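Local coordinates for maltose/maltodextrin-binding protein (Thermus thermophilus, PDB 2GH9), which binds maltotriose and, as a periplasmic solute-binding protein, probably hands such maltodextrins to a membrane transporter, at residues T4-F9 and K43-L48; P12-L17 and V34-F39; L48-G53 and V272-S277; G68-A71 and V75-P78. All coordinates share one frame; numbering follows the deposited sequence.

Contact 1: T4-F9 and K43-L48. With GLC (alpha-D-glucopyranose), chain B.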
loop_
_atom_site.group_PDB
_atom_site.type_symbol
_atom_site.label_atom_id
_atom_site.label_comp_id
_atom_site.label_asym_id
_atom_site.label_seq_id
_atom_site.Cartn_x
_atom_site.Cartn_y
_atom_site.Cartn_z
ATOM N N THR A 4 7.404 2.674 23.248
ATOM C CA THR A 4 6.080 2.495 22.658
ATOM C C THR A 4 6.173 2.407 21.138
ATOM O O THR A 4 7.008 3.063 20.506
ATOM C CB THR A 4 5.090 3.587 23.093
ATOM O OG1 THR A 4 5.462 4.839 22.516
ATOM C CG2 THR A 4 5.074 3.718 24.632
ATOM N N VAL A 5 5.323 1.542 20.584
ATOM C CA VAL A 5 5.224 1.293 19.145
ATOM C C VAL A 5 3.816 1.644 18.695
ATOM O O VAL A 5 2.869 1.117 19.231
ATOM C CB VAL A 5 5.480 -0.196 18.809
ATOM C CG1 VAL A 5 5.399 -0.468 17.274
ATOM C CG2 VAL A 5 6.814 -0.622 19.351
ATOM N N TRP A 6 3.697 2.551 17.729
ATOM C CA TRP A 6 2.435 2.737 17.002
ATOM C C TRP A 6 2.380 1.789 15.827
ATOM O O TRP A 6 3.367 1.674 15.084
ATOM C CB TRP A 6 2.309 4.167 16.500
ATOM C CG TRP A 6 1.962 5.133 17.566
ATOM C CD1 TRP A 6 1.596 4.849 18.851
ATOM C CD2 TRP A 6 1.917 6.551 17.435
ATOM N NE1 TRP A 6 1.359 6.008 19.539
ATOM C CE2 TRP A 6 1.531 7.070 18.688
ATOM C CE3 TRP A 6 2.188 7.439 16.382
ATOM C CZ2 TRP A 6 1.390 8.441 18.917
ATOM C CZ3 TRP A 6 2.049 8.795 16.608
ATOM C CH2 TRP A 6 1.652 9.287 17.875
ATOM N N THR A 7 1.247 1.103 15.666
ATOM C CA THR A 7 1.054 0.206 14.518
ATOM C C THR A 7 -0.364 0.267 13.950
ATOM O O THR A 7 -1.321 0.466 14.689
ATOM C CB THR A 7 1.371 -1.274 14.899
ATOM O OG1 THR A 7 1.351 -2.078 13.727
ATOM C CG2 THR A 7 0.378 -1.817 15.914
ATOM N N HIS A 8 -0.473 0.059 12.642
ATOM C CA HIS A 8 -1.765 -0.065 11.944
ATOM C C HIS A 8 -2.132 -1.525 11.676
ATOM O O HIS A 8 -3.133 -1.833 11.002
ATOM C CB HIS A 8 -1.779 0.722 10.629
ATOM C CG HIS A 8 -0.641 0.418 9.696
ATOM N ND1 HIS A 8 -0.717 -0.546 8.711
ATOM C CD2 HIS A 8 0.572 1.009 9.547
ATOM C CE1 HIS A 8 0.415 -0.565 8.028
ATOM N NE2 HIS A 8 1.204 0.387 8.497
ATOM N N PHE A 9 -1.328 -2.431 12.221
ATOM C CA PHE A 9 -1.555 -3.838 12.029
ATOM C C PHE A 9 -2.766 -4.309 12.847
ATOM O O PHE A 9 -3.055 -3.797 13.938
ATOM C CB PHE A 9 -0.330 -4.668 12.461
ATOM C CG PHE A 9 0.919 -4.415 11.669
ATOM C CD1 PHE A 9 0.910 -3.681 10.489
ATOM C CD2 PHE A 9 2.125 -4.930 12.115
ATOM C CE1 PHE A 9 2.064 -3.464 9.785
ATOM C CE2 PHE A 9 3.283 -4.721 11.417
ATOM C CZ PHE A 9 3.255 -4.000 10.239
ATOM N N LYS A 43 0.326 9.251 10.268
ATOM C CA LYS A 43 1.290 10.246 9.769
ATOM C C LYS A 43 1.129 11.612 10.471
ATOM O O LYS A 43 2.109 12.189 10.945
ATOM C CB LYS A 43 1.206 10.394 8.235
ATOM C CG LYS A 43 2.241 11.404 7.656
ATOM C CD LYS A 43 2.473 11.316 6.137
ATOM C CE LYS A 43 1.225 11.504 5.286
ATOM N NZ LYS A 43 0.435 12.729 5.578
ATOM N N GLN A 44 -0.108 12.098 10.559
ATOM C CA GLN A 44 -0.381 13.375 11.195
ATOM C C GLN A 44 -0.033 13.310 12.682
ATOM O O GLN A 44 0.589 14.212 13.215
ATOM C CB GLN A 44 -1.848 13.778 11.000
ATOM C CG GLN A 44 -2.201 15.129 11.662
ATOM C CD GLN A 44 -3.625 15.553 11.440
ATOM O OE1 GLN A 44 -4.556 14.787 11.689
ATOM N NE2 GLN A 44 -3.815 16.788 10.992
ATOM N N LYS A 45 -0.418 12.224 13.343
ATOM C CA LYS A 45 -0.140 12.063 14.761
ATOM C C LYS A 45 1.349 12.128 15.044
ATOM O O LYS A 45 1.777 12.755 16.027
ATOM C CB LYS A 45 -0.713 10.743 15.276
ATOM C CG LYS A 45 -2.158 10.834 15.733
ATOM C CD LYS A 45 -2.772 9.440 15.931
ATOM C CE LYS A 45 -2.314 8.802 17.221
ATOM N NZ LYS A 45 -2.800 9.561 18.416
ATOM N N PHE A 46 2.138 11.475 14.190
ATOM C CA PHE A 46 3.593 11.402 14.364
ATOM C C PHE A 46 4.306 12.689 14.032
ATOM O O PHE A 46 5.197 13.120 14.759
ATOM C CB PHE A 46 4.179 10.306 13.480
ATOM C CG PHE A 46 5.500 9.774 13.969
ATOM C CD1 PHE A 46 5.540 8.824 15.000
ATOM C CD2 PHE A 46 6.689 10.175 13.387
ATOM C CE1 PHE A 46 6.749 8.295 15.432
ATOM C CE2 PHE A 46 7.909 9.648 13.832
ATOM C CZ PHE A 46 7.930 8.712 14.856
ATOM N N ILE A 47 3.954 13.274 12.897
ATOM C CA ILE A 47 4.602 14.517 12.450
ATOM C C ILE A 47 4.329 15.658 13.459
ATOM O O ILE A 47 5.254 16.354 13.895
ATOM C CB ILE A 47 4.150 14.926 11.035
ATOM C CG1 ILE A 47 4.808 14.033 9.975
ATOM C CG2 ILE A 47 4.507 16.398 10.777
ATOM C CD1 ILE A 47 4.368 14.348 8.546
ATOM N N LEU A 48 3.065 15.829 13.834
ATOM C CA LEU A 48 2.684 16.863 14.791
ATOM C C LEU A 48 3.139 16.539 16.219
ATOM O O LEU A 48 3.656 17.409 16.920
ATOM C CB LEU A 48 1.170 17.105 14.772
ATOM C CG LEU A 48 0.542 17.735 13.529
ATOM C CD1 LEU A 48 -0.942 18.041 13.800
ATOM C CD2 LEU A 48 1.283 18.994 13.088
HETATM C C1 GLC B . -4.499 -1.414 7.123
HETATM C C2 GLC B . -3.259 -2.075 6.525
HETATM C C3 GLC B . -2.585 -1.118 5.561
HETATM C C4 GLC B . -3.586 -0.697 4.475
HETATM C C5 GLC B . -4.834 -0.044 5.093
HETATM C C6 GLC B . -5.917 0.218 4.029
HETATM O O1 GLC B . -4.072 -0.361 7.985
HETATM O O2 GLC B . -2.355 -2.508 7.565
HETATM O O3 GLC B . -1.408 -1.695 4.972
HETATM O O4 GLC B . -2.996 0.318 3.681
HETATM O O5 GLC B . -5.363 -0.903 6.101
HETATM O O6 GLC B . -7.112 0.775 4.610
#
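Trp6 turns CG anti to its own carbonyl carbon (chi1 -76°), sending the indole from strand 3-7 toward helix 39-49, while Phe46 on that helix keeps CG roughly anti to its backbone N (chi1 -156°) and turns a ring edge to meet it. A tryptophan suits the place because it is long and flat enough to bridge the 9.1 Å between CA of Trp6 and CA of Phe46. The benzo corner of the indole does the touching: CZ3 of Trp6 lies 3.6 Å from CB of Lys45 and 3.8 Å from CD1 of Phe46, with the helix backbone at Lys45 O and Phe46 N in the indole plane. Lys45 bends at its last two torsions and lays CE over one face, 4.2 Å from the centroid of the six-membered ring of Trp6, as a CH-pi contact. Lysine suits this exposed position, since its methylenes can lie on the ring while the charged amine can probably remain in solvent; Phe46, more deeply buried, also packs on Val59 and Met70. With an alanine in place of Trp6, the arm of Lys45 would probably lose the surface it lies on and a gap would open beside Phe46. Two residues along, His8 ND1 meets O2 of the chain B glucose at 2.8 Å, in the imidazole plane, and NE2 on its far side makes weak hydrogen bonds to Thr61 and Gln269. Helix and strand are thus joined here by dispersion and a methylene probably polarised by its ammonium, whereas His8 meets the sugar by a directional hydrogen bond.

Contact 2: P12-L17 and V34-F39. With GLC (alpha-D-glucopyranose), chain C.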
loop_
_atom_site.group_PDB
_atom_site.type_symbol
_atom_site.label_atom_id
_atom_site.label_comp_id
_atom_site.label_asym_id
_atom_site.label_seq_id
_atom_site.Cartn_x
_atom_site.Cartn_y
_atom_site.Cartn_z
ATOM N N PRO A 12 -3.623 -11.464 12.643
ATOM C CA PRO A 12 -2.351 -12.193 12.712
ATOM C C PRO A 12 -1.091 -11.313 12.661
ATOM O O PRO A 12 -0.099 -11.616 13.357
ATOM C CB PRO A 12 -2.424 -13.117 11.512
ATOM C CG PRO A 12 -3.881 -13.387 11.359
ATOM C CD PRO A 12 -4.515 -12.047 11.618
ATOM N N GLU A 13 -1.114 -10.235 11.868
ATOM C CA GLU A 13 0.060 -9.351 11.802
ATOM C C GLU A 13 0.333 -8.681 13.121
ATOM O O GLU A 13 1.496 -8.603 13.549
ATOM C CB GLU A 13 -0.091 -8.279 10.725
ATOM C CG GLU A 13 0.027 -8.788 9.303
ATOM C CD GLU A 13 -0.018 -7.653 8.283
ATOM O OE1 GLU A 13 -0.444 -6.546 8.647
ATOM O OE2 GLU A 13 0.375 -7.856 7.110
ATOM N N LEU A 14 -0.734 -8.189 13.746
ATOM C CA LEU A 14 -0.670 -7.581 15.064
ATOM C C LEU A 14 -0.193 -8.590 16.108
ATOM O O LEU A 14 0.592 -8.244 16.990
ATOM C CB LEU A 14 -2.041 -7.021 15.485
ATOM C CG LEU A 14 -2.122 -6.338 16.854
ATOM C CD1 LEU A 14 -1.176 -5.126 16.925
ATOM C CD2 LEU A 14 -3.580 -5.952 17.187
ATOM N N GLU A 15 -0.687 -9.825 16.013
ATOM C CA GLU A 15 -0.292 -10.852 16.968
ATOM C C GLU A 15 1.217 -11.152 16.883
ATOM O O GLU A 15 1.878 -11.276 17.908
ATOM C CB GLU A 15 -1.151 -12.117 16.836
ATOM C CG GLU A 15 -1.431 -12.776 18.190
ATOM C CD GLU A 15 -2.306 -11.926 19.137
ATOM O OE1 GLU A 15 -3.468 -11.629 18.784
ATOM O OE2 GLU A 15 -1.847 -11.552 20.244
ATOM N N TRP A 16 1.757 -11.217 15.670
ATOM C CA TRP A 16 3.217 -11.304 15.474
ATOM C C TRP A 16 3.970 -10.156 16.169
ATOM O O TRP A 16 4.954 -10.385 16.888
ATOM C CB TRP A 16 3.541 -11.323 13.969
ATOM C CG TRP A 16 5.004 -11.164 13.576
ATOM C CD1 TRP A 16 5.897 -12.160 13.341
ATOM C CD2 TRP A 16 5.703 -9.941 13.318
ATOM N NE1 TRP A 16 7.096 -11.647 12.947
ATOM C CE2 TRP A 16 7.014 -10.284 12.933
ATOM C CE3 TRP A 16 5.348 -8.592 13.366
ATOM C CZ2 TRP A 16 7.973 -9.329 12.622
ATOM C CZ3 TRP A 16 6.301 -7.645 13.040
ATOM C CH2 TRP A 16 7.595 -8.022 12.676
ATOM N N LEU A 17 3.509 -8.926 15.949
ATOM C CA LEU A 17 4.157 -7.762 16.538
ATOM C C LEU A 17 4.127 -7.799 18.083
ATOM O O LEU A 17 5.125 -7.446 18.737
ATOM C CB LEU A 17 3.528 -6.454 16.016
ATOM C CG LEU A 17 4.160 -5.166 16.559
ATOM C CD1 LEU A 17 5.676 -5.243 16.487
ATOM C CD2 LEU A 17 3.634 -3.901 15.869
ATOM N N VAL A 34 2.669 -2.004 22.531
ATOM C CA VAL A 34 2.141 -1.933 21.169
ATOM C C VAL A 34 0.806 -1.167 21.209
ATOM O O VAL A 34 -0.128 -1.563 21.895
ATOM C CB VAL A 34 2.024 -3.345 20.573
ATOM C CG1 VAL A 34 1.451 -3.304 19.130
ATOM C CG2 VAL A 34 3.404 -4.035 20.607
ATOM N N VAL A 35 0.749 -0.042 20.509
ATOM C CA VAL A 35 -0.423 0.828 20.484
ATOM C C VAL A 35 -0.978 0.827 19.056
ATOM O O VAL A 35 -0.267 1.154 18.097
ATOM C CB VAL A 35 -0.080 2.261 21.003
ATOM C CG1 VAL A 35 -1.254 3.224 20.867
ATOM C CG2 VAL A 35 0.372 2.215 22.477
ATOM N N GLU A 36 -2.236 0.412 18.929
ATOM C CA GLU A 36 -2.957 0.453 17.660
ATOM C C GLU A 36 -3.424 1.867 17.332
ATOM O O GLU A 36 -3.858 2.625 18.211
ATOM C CB GLU A 36 -4.143 -0.504 17.673
ATOM C CG GLU A 36 -3.734 -1.963 17.721
ATOM C CD GLU A 36 -4.832 -2.861 18.292
ATOM O OE1 GLU A 36 -5.687 -3.342 17.515
ATOM O OE2 GLU A 36 -4.816 -3.101 19.521
ATOM N N VAL A 37 -3.285 2.210 16.057
ATOM C CA VAL A 37 -3.620 3.523 15.504
ATOM C C VAL A 37 -4.136 3.226 14.103
ATOM O O VAL A 37 -3.491 2.454 13.370
ATOM C CB VAL A 37 -2.409 4.449 15.329
ATOM C CG1 VAL A 37 -2.883 5.895 14.933
ATOM C CG2 VAL A 37 -1.457 4.431 16.555
ATOM N N PRO A 38 -5.297 3.804 13.725
ATOM C CA PRO A 38 -5.724 3.611 12.327
ATOM C C PRO A 38 -4.691 4.196 11.351
ATOM O O PRO A 38 -4.127 5.294 11.585
ATOM C CB PRO A 38 -7.044 4.368 12.248
ATOM C CG PRO A 38 -7.447 4.658 13.658
ATOM C CD PRO A 38 -6.228 4.678 14.475
ATOM N N PHE A 39 -4.453 3.459 10.272
ATOM C CA PHE A 39 -3.442 3.798 9.270
ATOM C C PHE A 39 -3.534 5.249 8.823
ATOM O O PHE A 39 -2.518 5.951 8.755
ATOM C CB PHE A 39 -3.577 2.852 8.064
ATOM C CG PHE A 39 -2.751 3.254 6.873
ATOM C CD1 PHE A 39 -1.420 2.869 6.783
ATOM C CD2 PHE A 39 -3.293 4.018 5.857
ATOM C CE1 PHE A 39 -0.663 3.233 5.689
ATOM C CE2 PHE A 39 -2.530 4.407 4.753
ATOM C CZ PHE A 39 -1.225 4.015 4.670
HETATM C C1 GLC C . -2.854 0.005 2.286
HETATM C C2 GLC C . -1.417 0.275 1.879
HETATM C C3 GLC C . -1.138 1.792 1.961
HETATM C C4 GLC C . -2.161 2.627 1.206
HETATM C C5 GLC C . -3.575 2.223 1.613
HETATM C C6 GLC C . -4.619 2.936 0.745
HETATM O O2 GLC C . -0.528 -0.409 2.766
HETATM O O3 GLC C . 0.163 2.072 1.492
HETATM O O4 GLC C . -1.945 4.027 1.475
HETATM O O5 GLC C . -3.750 0.792 1.491
HETATM O O6 GLC C . -5.867 3.097 1.427
#
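Leu14 and Leu17 reach toward Val34 from helical turns whose shortest hydrogen bond within these two segments, Trp16 N to Pro12 O, is 3.0 Å. One methyl group receives both leucines: CG1 of Val34 lies 3.9 Å from CD1 of Leu14 and 4.0 Å from CD2 of Leu17. It stands there because CG1 is anti to the valine's backbone N (chi1 179°). Valine is compact enough to sit under a helix, and two leucines one turn apart supply branches that close on it from the helix side. The other branch of Leu14 meets the Glu36 carboxylate, with CD2 of Leu14 3.4 Å from OE1 of Glu36, the two side chains crossing at about a right angle at the exposed margin. This is the helix-on-strand packing of a beta-alpha-beta crossover, strand 3-7, helix 11-26 and strand 32-36, with helix and second strand nearly antiparallel at 156°. Thr7 of the first strand touches both leucines as well. Beyond strand 32-36 the chain reaches the sugar, where CZ of Phe39 lies 3.3 Å from O4 of the chain C glucose and 3.5 Å from C3 of that glucose. If Phe39 were a serine, that sugar would probably lose an apolar neighbour and the His8 ring this edge-to-face partner. Glu113 OE2 and Asp155 OD2 are hydrogen-bonded to the same glucose, and Glu13 forms a salt bridge with Arg305.

Contact 3: L48-G53 and V272-S277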
loop_
_atom_site.group_PDB
_atom_site.type_symbol
_atom_site.label_atom_id
_atom_site.label_comp_id
_atom_site.label_asym_id
_atom_site.label_seq_id
_atom_site.Cartn_x
_atom_site.Cartn_y
_atom_site.Cartn_z
ATOM N N LEU A 48 3.065 15.829 13.834
ATOM C CA LEU A 48 2.684 16.863 14.791
ATOM C C LEU A 48 3.139 16.539 16.219
ATOM O O LEU A 48 3.656 17.409 16.920
ATOM C CB LEU A 48 1.170 17.105 14.772
ATOM C CG LEU A 48 0.542 17.735 13.529
ATOM C CD1 LEU A 48 -0.942 18.041 13.800
ATOM C CD2 LEU A 48 1.283 18.994 13.088
ATOM N N GLY A 49 2.956 15.293 16.649
ATOM C CA GLY A 49 3.329 14.896 18.008
ATOM C C GLY A 49 4.821 14.730 18.292
ATOM O O GLY A 49 5.265 14.957 19.408
ATOM N N ALA A 50 5.604 14.329 17.297
ATOM C CA ALA A 50 6.982 13.931 17.552
ATOM C C ALA A 50 7.784 15.048 18.235
ATOM O O ALA A 50 8.390 14.821 19.288
ATOM C CB ALA A 50 7.670 13.463 16.260
ATOM N N PRO A 51 7.779 16.254 17.647
ATOM C CA PRO A 51 8.573 17.349 18.211
ATOM C C PRO A 51 8.050 17.899 19.528
ATOM O O PRO A 51 8.746 18.670 20.165
ATOM C CB PRO A 51 8.528 18.430 17.118
ATOM C CG PRO A 51 7.873 17.805 15.944
ATOM C CD PRO A 51 7.066 16.665 16.430
ATOM N N GLN A 52 6.838 17.507 19.923
ATOM C CA GLN A 52 6.255 17.884 21.212
ATOM C C GLN A 52 6.439 16.837 22.315
ATOM O O GLN A 52 5.928 17.013 23.401
ATOM C CB GLN A 52 4.767 18.178 21.029
ATOM C CG GLN A 52 4.515 19.462 20.248
ATOM C CD GLN A 52 3.054 19.701 19.959
ATOM O OE1 GLN A 52 2.383 20.492 20.650
ATOM N NE2 GLN A 52 2.536 19.020 18.940
ATOM N N GLY A 53 7.171 15.757 22.048
ATOM C CA GLY A 53 7.311 14.657 23.007
ATOM C C GLY A 53 6.101 13.732 23.126
ATOM O O GLY A 53 6.005 12.948 24.087
ATOM N N VAL A 272 10.359 2.934 11.293
ATOM C CA VAL A 272 11.007 4.230 11.516
ATOM C C VAL A 272 11.114 4.500 13.003
ATOM O O VAL A 272 10.256 4.106 13.801
ATOM C CB VAL A 272 10.292 5.416 10.800
ATOM C CG1 VAL A 272 10.376 5.247 9.263
ATOM C CG2 VAL A 272 8.840 5.542 11.289
ATOM N N VAL A 273 12.203 5.154 13.378
ATOM C CA VAL A 273 12.430 5.510 14.755
ATOM C C VAL A 273 12.195 7.015 14.894
ATOM O O VAL A 273 12.555 7.781 14.018
ATOM C CB VAL A 273 13.851 5.038 15.214
ATOM C CG1 VAL A 273 14.206 5.609 16.602
ATOM C CG2 VAL A 273 13.893 3.522 15.254
ATOM N N ASN A 274 11.538 7.401 15.979
ATOM C CA ASN A 274 11.273 8.793 16.316
ATOM C C ASN A 274 12.577 9.515 16.677
ATOM O O ASN A 274 13.263 9.128 17.637
ATOM C CB ASN A 274 10.307 8.830 17.499
ATOM C CG ASN A 274 9.794 10.215 17.821
ATOM O OD1 ASN A 274 10.302 11.209 17.324
ATOM N ND2 ASN A 274 8.750 10.279 18.641
ATOM N N ALA A 275 12.907 10.565 15.920
ATOM C CA ALA A 275 14.109 11.366 16.178
ATOM C C ALA A 275 14.099 12.002 17.580
ATOM O O ALA A 275 15.148 12.367 18.112
ATOM C CB ALA A 275 14.260 12.443 15.109
ATOM N N TYR A 276 12.915 12.104 18.179
ATOM C CA TYR A 276 12.738 12.659 19.520
ATOM C C TYR A 276 12.542 11.596 20.593
ATOM O O TYR A 276 12.130 11.908 21.724
ATOM C CB TYR A 276 11.535 13.594 19.517
ATOM C CG TYR A 276 11.756 14.805 18.672
ATOM C CD1 TYR A 276 12.344 15.939 19.203
ATOM C CD2 TYR A 276 11.403 14.812 17.334
ATOM C CE1 TYR A 276 12.567 17.062 18.422
ATOM C CE2 TYR A 276 11.607 15.914 16.549
ATOM C CZ TYR A 276 12.194 17.052 17.097
ATOM O OH TYR A 276 12.402 18.164 16.302
ATOM N N SER A 277 12.831 10.343 20.265
ATOM C CA SER A 277 12.744 9.290 21.265
ATOM C C SER A 277 13.693 9.571 22.425
ATOM O O SER A 277 14.873 9.774 22.214
ATOM C CB SER A 277 13.095 7.935 20.667
ATOM O OG SER A 277 12.956 6.925 21.646
HETATM O O HOH W 1 7.873 12.552 20.659
#
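The Tyr276 ring carries CA of Pro51 over the centre of one face, 3.7 Å from the centroid and only 9° off the ring normal, and has Asn274 OD1 at its edge, in plane. The CA hydrogen in this CH-pi contact is probably somewhat polarised, as beside any amide nitrogen; proline suits the place through its ring, which sets CB of Pro51 3.9 Å from CZ of Tyr276 and fits the 3-10 segment 50-52. Tyrosine offers a broad face for it at the exposed margin of the contact. Just inside, Ala50 meets both partners: its O lies 3.4 Å from CB of Tyr276, and its CB 3.6 Å from OD1 of Asn274, an approach close enough to favour a side chain as small as alanine's. A water links the backbone of one side to the side-chain amide of the other, giving a hydrogen to Ala50 O (2.7 Å) and taking one from Asn274 ND2 (3.2 Å). ND2 also donates to Ala56 O, so the amide nitrogen has two acceptors that fix its rotation. OD1, placed by a side chain anti to its backbone N (chi1 -172°), accepts from Tyr276 N at 2.9 Å, with the donor well above the carbonyl plane. The contact sets a helix end against a turn. On one side is a Schellman motif, ending the helix at Gly53, whose positive phi suits glycine and whose N reaches Ala50 O at 3.2 Å; on the other, after strand 265-273, an Asx turn lies within a type I beta turn from Asn274 to Ser277.

Contact 4: G68-A71 and V75-P78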
loop_
_atom_site.group_PDB
_atom_site.type_symbol
_atom_site.label_atom_id
_atom_site.label_comp_id
_atom_site.label_asym_id
_atom_site.label_seq_id
_atom_site.Cartn_x
_atom_site.Cartn_y
_atom_site.Cartn_z
ATOM N N GLY A 68 9.572 11.404 2.643
ATOM C CA GLY A 68 9.949 12.792 2.349
ATOM C C GLY A 68 9.296 13.818 3.258
ATOM O O GLY A 68 9.988 14.648 3.811
ATOM N N GLU A 69 7.970 13.761 3.422
ATOM C CA GLU A 69 7.259 14.670 4.317
ATOM C C GLU A 69 7.680 14.545 5.785
ATOM O O GLU A 69 7.803 15.554 6.493
ATOM C CB GLU A 69 5.752 14.457 4.208
ATOM C CG GLU A 69 4.922 15.356 5.084
ATOM C CD GLU A 69 3.455 15.083 4.998
ATOM O OE1 GLU A 69 3.031 14.257 4.147
ATOM O OE2 GLU A 69 2.716 15.705 5.782
ATOM N N MET A 70 7.843 13.308 6.257
ATOM C CA MET A 70 8.259 13.069 7.628
ATOM C C MET A 70 9.711 13.524 7.884
ATOM O O MET A 70 9.996 14.131 8.927
ATOM C CB MET A 70 8.095 11.586 7.988
ATOM C CG MET A 70 6.643 11.159 8.106
ATOM S SD MET A 70 6.476 9.445 8.647
ATOM C CE MET A 70 5.860 9.633 10.301
ATOM N N ALA A 71 10.600 13.213 6.938
ATOM C CA ALA A 71 11.999 13.598 7.005
ATOM C C ALA A 71 12.156 15.128 7.038
ATOM O O ALA A 71 12.921 15.672 7.860
ATOM C CB ALA A 71 12.787 12.968 5.836
ATOM N N VAL A 75 11.254 14.447 11.860
ATOM C CA VAL A 75 10.740 13.527 12.886
ATOM C C VAL A 75 11.293 12.123 12.811
ATOM O O VAL A 75 11.013 11.314 13.702
ATOM C CB VAL A 75 9.180 13.479 12.912
ATOM C CG1 VAL A 75 8.639 14.857 13.279
ATOM C CG2 VAL A 75 8.590 12.935 11.573
ATOM N N LEU A 76 12.075 11.838 11.768
ATOM C CA LEU A 76 12.643 10.498 11.536
ATOM C C LEU A 76 14.103 10.450 11.966
ATOM O O LEU A 76 14.888 11.325 11.614
ATOM C CB LEU A 76 12.574 10.101 10.049
ATOM C CG LEU A 76 11.198 9.964 9.369
ATOM C CD1 LEU A 76 11.345 9.386 7.959
ATOM C CD2 LEU A 76 10.226 9.166 10.201
ATOM N N GLU A 77 14.456 9.419 12.726
ATOM C CA GLU A 77 15.851 9.145 13.061
ATOM C C GLU A 77 16.547 8.476 11.863
ATOM O O GLU A 77 16.112 7.412 11.379
ATOM C CB GLU A 77 15.942 8.298 14.348
ATOM C CG GLU A 77 17.359 7.840 14.780
ATOM C CD GLU A 77 18.291 8.971 15.257
ATOM O OE1 GLU A 77 17.852 10.127 15.382
ATOM O OE2 GLU A 77 19.473 8.682 15.527
ATOM N N PRO A 78 17.630 9.105 11.350
ATOM C CA PRO A 78 18.499 8.401 10.397
ATOM C C PRO A 78 19.036 7.101 11.008
ATOM O O PRO A 78 19.527 7.116 12.136
ATOM C CB PRO A 78 19.638 9.396 10.162
ATOM C CG PRO A 78 19.036 10.716 10.461
ATOM C CD PRO A 78 18.116 10.468 11.618
HETATM O O HOH W 2 13.878 13.266 9.973
#
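Met70 lies near the end of helix 67-72 and runs from its CB between Val75 and Leu76, where the chain, on leaving the helix, folds back against it in this lobe of the periplasmic binding-protein fold. CB of Met70 is the busiest atom: CG of Leu76 stands 3.8 Å from it and CG2 of Val75 3.9 Å. Further out, SD of Met70 passes CD2 of Leu76 at 4.1 Å, the two side chains crossing at about a right angle, and the bend at chi3 (109°) carries CE on to the ring of Phe46. A flexible, unbranched methionine suits a buried slot shaped by so many neighbours. Leu76 fills the other side with its branch point, and its CD1 comes within 4.4 Å of CB of Ala71; Leu76 also packs on Val272 and Met106. The fold-back is pinned through the backbone, with Val75 N donating to Met70 O at 3.2 Å along a nearly straight path (167°), a bond reaching five residues on. The beta-branched Val75 puts CG2 between its backbone N and carbonyl carbon, against that same oxygen, where it is likely to screen the bond from water. Across the next pair of residues a single water bridges the carbonyls, donating to Leu76 O at 2.7 Å and only weakly to Ala71 O at 3.3 Å.

Contacts 1 and 2 lie 11 Å apart, centre to centre, on neighbouring parallel strands, 3-7 and 32-36; Val37 packs on Trp6, and Thr7 on Leu17. Both run into the maltotriose pocket, which takes His8 from contact 1 and Phe39 from contact 2. Contact 3 continues helix 39-49 away from the sugar, its centre 10 Å from that of contact 1, and the Phe46 ring touches Asn274. Contact 4, nested in the loop that contact 3 closes, joins it through probable hydrogen bonds, Val273 O to Glu77 N (2.8 Å) and Ala275 N to Val75 O (3.0 Å). Phe46 thus meets residues of contacts 3 and 4, whereas contacts 2 and 4 stay about 22 Å apart between centres.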